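Local atomic coordinates of dihydroorotase (Saccharomyces cerevisiae S288C, PDB entry 6L0A), a protein that catalyses the reversible, zinc-dependent interconversion of N-carbamoyl-L-aspartate and (S)-dihydroorotate, the third step of de novo pyrimidine biosynthesis. Residues C[264-267]-C[273-276]; C[103-108]-C[228-233]; C[213-218]-C[347-352]. All coordinates share one frame; numbering follows the deposited sequence.

Contact 1: C[264-267]-C[273-276]; sequences VQNK and VCAG. With LMR ((2S)-2-hydroxybutanedioic acid), chain M.
With CG anti to the carbonyl carbon (chi1 -65°) and the chain bent again at chi2 and chi3, Lys-267 sends its ammonium group alongside 274-276. NZ bonds to two carbonyls two residues apart, Cys-274 O at 2.7 Å and Gly-276 O at 2.9 Å. The two oxygens are met from positions 18° and 27° out of their respective carbonyl planes. Pro-225 O is a further acceptor, so at least three backbone oxygens accept from this buried ammonium group. Both segments belong to the long loop that follows strand 253-255, the last strand of the parallel sheet in this TIM-barrel amidohydrolase. A short 3-10 turn opens the contact, Lys-267 N donating to Val-264 O, and a backbone bond ties that turn to its partner: Cys-274 N to Asn-266 O, 3.1 Å. Beside this bond the Cys-274 SG rests 3.6 Å from Asn-266 CB. Val-273 crosses the lysine chain at about a right angle, with its CG1 4.0 Å from Lys-267 CD. Farther along, Ala-275 O accepts a hydrogen bond from His-262 NE2 and lies 2.8 Å from malate O2, while Tyr-270 of the second subunit packs on Lys-267.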
# COMPACT_ATOMS: atom_id res chain seq x y z
N VAL C 264 -17.67 7.47 0.92
CA VAL C 264 -17.03 6.43 1.72
C VAL C 264 -17.16 5.06 1.07
O VAL C 264 -16.26 4.21 1.18
CB VAL C 264 -17.62 6.46 3.14
CG1 VAL C 264 -19.12 6.09 3.11
CG2 VAL C 264 -16.83 5.56 4.03
N GLN C 265 -18.26 4.81 0.35
CA GLN C 265 -18.45 3.51 -0.28
C GLN C 265 -17.45 3.25 -1.40
O GLN C 265 -17.26 2.09 -1.78
CB GLN C 265 -19.89 3.35 -0.80
CG GLN C 265 -20.26 4.26 -1.96
CD GLN C 265 -20.88 5.57 -1.49
OE1 GLN C 265 -20.69 5.98 -0.34
NE2 GLN C 265 -21.63 6.22 -2.38
N ASN C 266 -16.82 4.29 -1.94
CA ASN C 266 -15.79 4.09 -2.95
C ASN C 266 -14.40 3.93 -2.33
O ASN C 266 -13.42 3.78 -3.07
CB ASN C 266 -15.78 5.24 -3.96
CG ASN C 266 -17.07 5.30 -4.78
OD1 ASN C 266 -18.04 4.63 -4.46
ND2 ASN C 266 -17.07 6.11 -5.83
N LYS C 267 -14.30 3.96 -1.01
CA LYS C 267 -13.07 3.59 -0.33
C LYS C 267 -13.15 2.23 0.33
O LYS C 267 -12.12 1.57 0.50
CB LYS C 267 -12.72 4.65 0.73
CG LYS C 267 -12.38 6.01 0.15
CD LYS C 267 -11.14 5.93 -0.74
CE LYS C 267 -10.23 7.12 -0.49
NZ LYS C 267 -8.88 6.97 -1.09
N VAL C 273 -10.09 0.38 -4.97
CA VAL C 273 -10.25 1.52 -4.08
C VAL C 273 -9.90 2.80 -4.83
O VAL C 273 -8.84 2.89 -5.45
CB VAL C 273 -9.36 1.35 -2.84
CG1 VAL C 273 -9.23 2.68 -2.07
CG2 VAL C 273 -9.90 0.26 -1.93
N CYS C 274 -10.81 3.78 -4.80
CA CYS C 274 -10.54 5.07 -5.45
C CYS C 274 -9.37 5.78 -4.77
O CYS C 274 -9.27 5.81 -3.55
CB CYS C 274 -11.76 5.96 -5.39
SG CYS C 274 -13.11 5.32 -6.35
N ALA C 275 -8.49 6.37 -5.58
CA ALA C 275 -7.36 7.12 -5.06
C ALA C 275 -7.77 8.54 -4.71
O ALA C 275 -8.44 9.22 -5.51
CB ALA C 275 -6.23 7.16 -6.09
N GLY C 276 -7.37 9.00 -3.53
CA GLY C 276 -7.60 10.38 -3.15
C GLY C 276 -7.85 10.60 -1.67
O GLY C 276 -8.56 9.82 -1.02
C1 LMR M . -5.26 12.42 -8.29
O1A LMR M . -4.88 13.61 -8.16
O1B LMR M . -4.40 11.60 -8.67
C2 LMR M . -6.71 11.95 -8.02
O2 LMR M . -6.87 11.01 -6.98
C3 LMR M . -7.53 13.09 -7.51
C4 LMR M . -8.91 12.60 -7.89
O4A LMR M . -9.46 11.59 -7.34
O4B LMR M . -9.43 13.27 -8.80

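Contact 2: C[103-108]-C[228-233]; sequences GVTTNS and FCKPVA. With LMR ((2S)-2-hydroxybutanedioic acid), chain M.
Lys-230 and Val-104 are joined by the one hydrogen bond between the two segments, NZ to O, 2.9 Å, in the carbonyl plane and on a lone pair. Every torsion of Lys-230 lies on the same negative side, from chi1 -59° to chi4 -79°. The first sets CG 3.4 Å from Val-104 O, and the bends at chi2, chi3 and chi4 curl the rest of the chain round until NZ meets the same oxygen. Close packing without a bond follows: Val-104 CG1 comes within 3.8 Å of Lys-230 NZ, the two side chains crossing at about a right angle, and Lys-230 CB sits 3.7 Å from Thr-105 OG1. An alanine in place of Lys-230 would remove the chain beyond CB, amine included, and would probably leave the Val-104 carbonyl without this donor, freeing this end of the loop to shift. The loop 103-108 follows helix 82-90 and contains a type II beta turn from Thr-105 to Ser-108; its paired threonines reaching into the pocket are consistent with the loop-in state described for the Escherichia coli class II enzyme. Ligand bonds form the third group. Thr-105 OG1 donates to malate O1B at 2.5 Å, and Thr-106 OG1 donates to O4A at 2.8 Å, so each hydroxyl holds a different carboxylate. Arg-18 NH1 and Asn-43 ND2 also hydrogen-bond to the malate. Within the turn, Ser-108 OG donates to Thr-105 O at 2.6 Å from a position tilted 34° out of the carbonyl plane, which is likely to steady the turn next to Thr-105.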
# COMPACT_ATOMS: atom_id res chain seq x y z
N GLY C 103 -4.50 6.01 -17.01
CA GLY C 103 -4.71 4.88 -16.13
C GLY C 103 -4.11 5.03 -14.74
O GLY C 103 -4.37 4.18 -13.88
N VAL C 104 -3.32 6.07 -14.50
CA VAL C 104 -2.61 6.15 -13.23
C VAL C 104 -3.51 6.57 -12.07
O VAL C 104 -3.23 6.21 -10.92
CB VAL C 104 -1.38 7.07 -13.39
CG1 VAL C 104 -0.74 7.39 -12.04
CG2 VAL C 104 -0.36 6.40 -14.30
N THR C 105 -4.62 7.26 -12.33
CA THR C 105 -5.40 7.78 -11.21
C THR C 105 -6.85 8.01 -11.63
O THR C 105 -7.29 7.56 -12.70
CB THR C 105 -4.74 9.04 -10.65
OG1 THR C 105 -5.38 9.41 -9.43
CG2 THR C 105 -4.82 10.19 -11.64
N THR C 106 -7.60 8.69 -10.77
CA THR C 106 -9.04 8.89 -10.98
C THR C 106 -9.33 9.58 -12.31
O THR C 106 -8.77 10.64 -12.61
CB THR C 106 -9.61 9.73 -9.84
OG1 THR C 106 -9.27 9.12 -8.59
CG2 THR C 106 -11.12 9.86 -9.98
N ASN C 107 -10.26 9.00 -13.07
CA ASN C 107 -10.73 9.59 -14.33
C ASN C 107 -9.56 9.99 -15.23
O ASN C 107 -9.54 11.07 -15.83
CB ASN C 107 -11.63 10.80 -14.06
CG ASN C 107 -12.94 10.39 -13.43
OD1 ASN C 107 -13.30 9.21 -13.44
ND2 ASN C 107 -13.68 11.36 -12.88
N SER C 108 -8.58 9.09 -15.33
CA SER C 108 -7.40 9.31 -16.15
C SER C 108 -7.41 8.44 -17.41
O SER C 108 -6.42 8.42 -18.14
CB SER C 108 -6.12 9.03 -15.34
OG SER C 108 -6.01 7.65 -15.01
N PHE C 228 -5.09 6.15 0.87
CA PHE C 228 -4.51 5.79 -0.43
C PHE C 228 -4.81 6.91 -1.43
O PHE C 228 -5.97 7.27 -1.62
CB PHE C 228 -5.10 4.46 -0.91
CG PHE C 228 -4.76 4.10 -2.33
CD1 PHE C 228 -3.44 3.83 -2.70
CD2 PHE C 228 -5.76 4.01 -3.31
CE1 PHE C 228 -3.12 3.49 -4.01
CE2 PHE C 228 -5.43 3.67 -4.63
CZ PHE C 228 -4.12 3.41 -4.98
N CYS C 229 -3.77 7.44 -2.08
CA CYS C 229 -3.97 8.39 -3.16
C CYS C 229 -2.85 8.18 -4.17
O CYS C 229 -1.95 7.37 -3.96
CB CYS C 229 -3.94 9.82 -2.62
SG CYS C 229 -2.27 10.10 -1.87
N LYS C 230 -2.90 8.91 -5.28
CA LYS C 230 -1.80 8.89 -6.23
C LYS C 230 -1.20 10.29 -6.34
O LYS C 230 -1.94 11.28 -6.27
CB LYS C 230 -2.27 8.41 -7.63
CG LYS C 230 -2.89 6.98 -7.65
CD LYS C 230 -1.91 5.92 -7.16
CE LYS C 230 -0.81 5.68 -8.15
NZ LYS C 230 -1.23 4.81 -9.33
N PRO C 231 0.14 10.43 -6.41
CA PRO C 231 1.11 9.35 -6.19
C PRO C 231 1.03 8.89 -4.75
O PRO C 231 0.61 9.68 -3.87
CB PRO C 231 2.47 10.00 -6.51
CG PRO C 231 2.15 11.40 -7.05
CD PRO C 231 0.79 11.74 -6.53
N VAL C 232 1.34 7.62 -4.51
CA VAL C 232 1.22 7.09 -3.16
C VAL C 232 2.25 7.76 -2.26
O VAL C 232 3.32 8.19 -2.71
CB VAL C 232 1.40 5.56 -3.15
CG1 VAL C 232 0.40 4.88 -4.09
CG2 VAL C 232 2.84 5.17 -3.50
N ALA C 233 1.92 7.86 -0.97
CA ALA C 233 2.91 8.28 0.02
C ALA C 233 3.99 7.22 0.14
O ALA C 233 3.71 6.02 0.12
CB ALA C 233 2.23 8.52 1.38
C1 LMR M . -5.26 12.42 -8.29
O1A LMR M . -4.88 13.61 -8.16
O1B LMR M . -4.40 11.60 -8.67
C2 LMR M . -6.71 11.95 -8.02
O2 LMR M . -6.87 11.01 -6.98
C3 LMR M . -7.53 13.09 -7.51
C4 LMR M . -8.91 12.60 -7.89
O4A LMR M . -9.46 11.59 -7.34
O4B LMR M . -9.43 13.27 -8.80

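Contact 3: C[213-218]-C[347-352]; sequences HLFLTI and IPFKAG
Phe-215 is the first residue of 213-218 to meet the other segment, and it does so with a pair of neighbours, Phe-349 and Lys-350. The two phenylalanine rings form an offset edge-to-face pair: centroids 5.5 Å apart, planes at 65°, the edge of Phe-349 turned to the face of Phe-215. The closest atoms are Phe-215 CD1 and Phe-349 CE2, at 3.5 Å. One face of Phe-215 also receives Lys-350 CD, 3.9 Å from the ring centroid and only 9° off the normal, a CH-pi contact. Lys-350 CG meanwhile lies over a face of Phe-349, so the aliphatic chain spans both rings, while its NZ ends in a salt bridge with Asp-353. Leu-216 comes next, its CD2 at the edge of Phe-349, 3.9 Å from CE1 and near the ring plane. Phe-349 extends this far because its CG is anti to the backbone N (chi1 -178°), from the second position of a type II beta turn running Pro-348 to Ala-351. Tyr-286 adds another edge-to-face partner to Phe-349, and Val-290 of helix 283-293 touches Phe-215. The arrangement is a packing of the loop after barrel strand 205-209 against the turn that leads into strand 354-362 of the antiparallel sheet accompanying the TIM barrel.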
# COMPACT_ATOMS: atom_id res chain seq x y z
N HIS C 213 0.75 14.52 2.04
CA HIS C 213 2.09 13.98 1.87
C HIS C 213 3.09 14.57 2.86
O HIS C 213 4.21 14.06 2.93
CB HIS C 213 2.57 14.20 0.44
CG HIS C 213 1.85 13.34 -0.57
ND1 HIS C 213 0.99 13.84 -1.52
CD2 HIS C 213 1.88 11.99 -0.76
CE1 HIS C 213 0.51 12.85 -2.25
NE2 HIS C 213 1.04 11.72 -1.81
N LEU C 214 2.73 15.63 3.59
CA LEU C 214 3.57 16.13 4.68
C LEU C 214 3.40 15.32 5.95
O LEU C 214 4.18 15.50 6.90
CB LEU C 214 3.25 17.60 4.95
CG LEU C 214 3.39 18.54 3.75
CD1 LEU C 214 3.20 19.99 4.16
CD2 LEU C 214 4.74 18.34 3.06
N PHE C 215 2.40 14.43 5.99
CA PHE C 215 2.11 13.57 7.13
C PHE C 215 2.32 12.10 6.83
O PHE C 215 2.86 11.36 7.67
CB PHE C 215 0.65 13.74 7.57
CG PHE C 215 0.34 15.06 8.21
CD1 PHE C 215 -0.14 16.12 7.46
CD2 PHE C 215 0.49 15.23 9.58
CE1 PHE C 215 -0.46 17.33 8.05
CE2 PHE C 215 0.19 16.44 10.18
CZ PHE C 215 -0.29 17.49 9.41
N LEU C 216 1.87 11.64 5.67
CA LEU C 216 1.70 10.21 5.42
C LEU C 216 2.98 9.56 4.92
O LEU C 216 3.82 10.18 4.27
CB LEU C 216 0.61 9.96 4.38
CG LEU C 216 -0.84 10.33 4.68
CD1 LEU C 216 -1.70 10.06 3.46
CD2 LEU C 216 -1.37 9.57 5.89
N THR C 217 3.07 8.26 5.20
CA THR C 217 4.08 7.40 4.61
C THR C 217 3.36 6.12 4.19
O THR C 217 2.18 5.95 4.48
CB THR C 217 5.19 7.12 5.62
OG1 THR C 217 6.38 6.74 4.93
CG2 THR C 217 4.77 6.03 6.55
N ILE C 218 4.07 5.22 3.50
CA ILE C 218 3.44 3.98 3.03
C ILE C 218 2.77 3.21 4.18
O ILE C 218 1.74 2.57 3.99
CB ILE C 218 4.47 3.11 2.29
CG1 ILE C 218 3.81 1.85 1.73
CG2 ILE C 218 5.68 2.78 3.19
CD1 ILE C 218 4.69 1.08 0.77
N ILE C 347 -14.86 10.66 4.48
CA ILE C 347 -13.92 10.55 5.59
C ILE C 347 -12.82 11.59 5.37
O ILE C 347 -12.05 11.45 4.41
CB ILE C 347 -13.34 9.14 5.72
CG1 ILE C 347 -14.46 8.09 5.56
CG2 ILE C 347 -12.64 8.98 7.04
CD1 ILE C 347 -15.49 8.13 6.70
N PRO C 348 -12.71 12.61 6.21
CA PRO C 348 -11.66 13.61 6.03
C PRO C 348 -10.30 13.09 6.47
O PRO C 348 -10.17 12.16 7.28
CB PRO C 348 -12.11 14.76 6.93
CG PRO C 348 -12.83 14.04 8.08
CD PRO C 348 -13.54 12.89 7.41
N PHE C 349 -9.26 13.72 5.92
CA PHE C 349 -7.90 13.44 6.32
C PHE C 349 -7.73 13.64 7.83
O PHE C 349 -8.19 14.63 8.39
CB PHE C 349 -6.95 14.36 5.56
CG PHE C 349 -5.51 14.15 5.86
CD1 PHE C 349 -4.94 12.89 5.73
CD2 PHE C 349 -4.71 15.21 6.27
CE1 PHE C 349 -3.61 12.70 6.01
CE2 PHE C 349 -3.38 15.03 6.53
CZ PHE C 349 -2.83 13.77 6.41
N LYS C 350 -7.08 12.67 8.47
CA LYS C 350 -6.73 12.74 9.90
C LYS C 350 -7.97 12.84 10.78
O LYS C 350 -7.94 13.47 11.84
CB LYS C 350 -5.78 13.91 10.19
CG LYS C 350 -4.33 13.62 9.85
CD LYS C 350 -3.46 14.86 9.98
CE LYS C 350 -3.51 15.43 11.39
NZ LYS C 350 -2.73 14.61 12.36
N ALA C 351 -9.05 12.20 10.34
CA ALA C 351 -10.31 12.20 11.07
C ALA C 351 -10.10 11.83 12.53
O ALA C 351 -9.40 10.86 12.85
CB ALA C 351 -11.29 11.23 10.41
N GLY C 352 -10.67 12.65 13.43
CA GLY C 352 -10.56 12.43 14.85
C GLY C 352 -9.36 13.05 15.52
O GLY C 352 -9.30 13.07 16.75

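Overall arrangement
Contacts 1 and 2 share the malate and lie about 11 Å apart between centres; Gly-276 N approaches Phe-228 O at 2.9 Å, a probable hydrogen bond joining the loops. Of the two, contact 2 is nearer the metals: the Thr-105 side chain is about 5 Å from a zinc ion. Contact 3 stands back from the pocket, with the Leu-216 side chain about 12 Å from malate. It still connects to contact 2 through Pro-231 O and His-213 NE2, 2.9 Å apart, and to contact 1 through Val-264 CG2 against Ile-347 CG1 at 3.8 Å. In sequence, contact 1 is nested within the loop that contact 3 closes, whereas contacts 2 and 3 interleave.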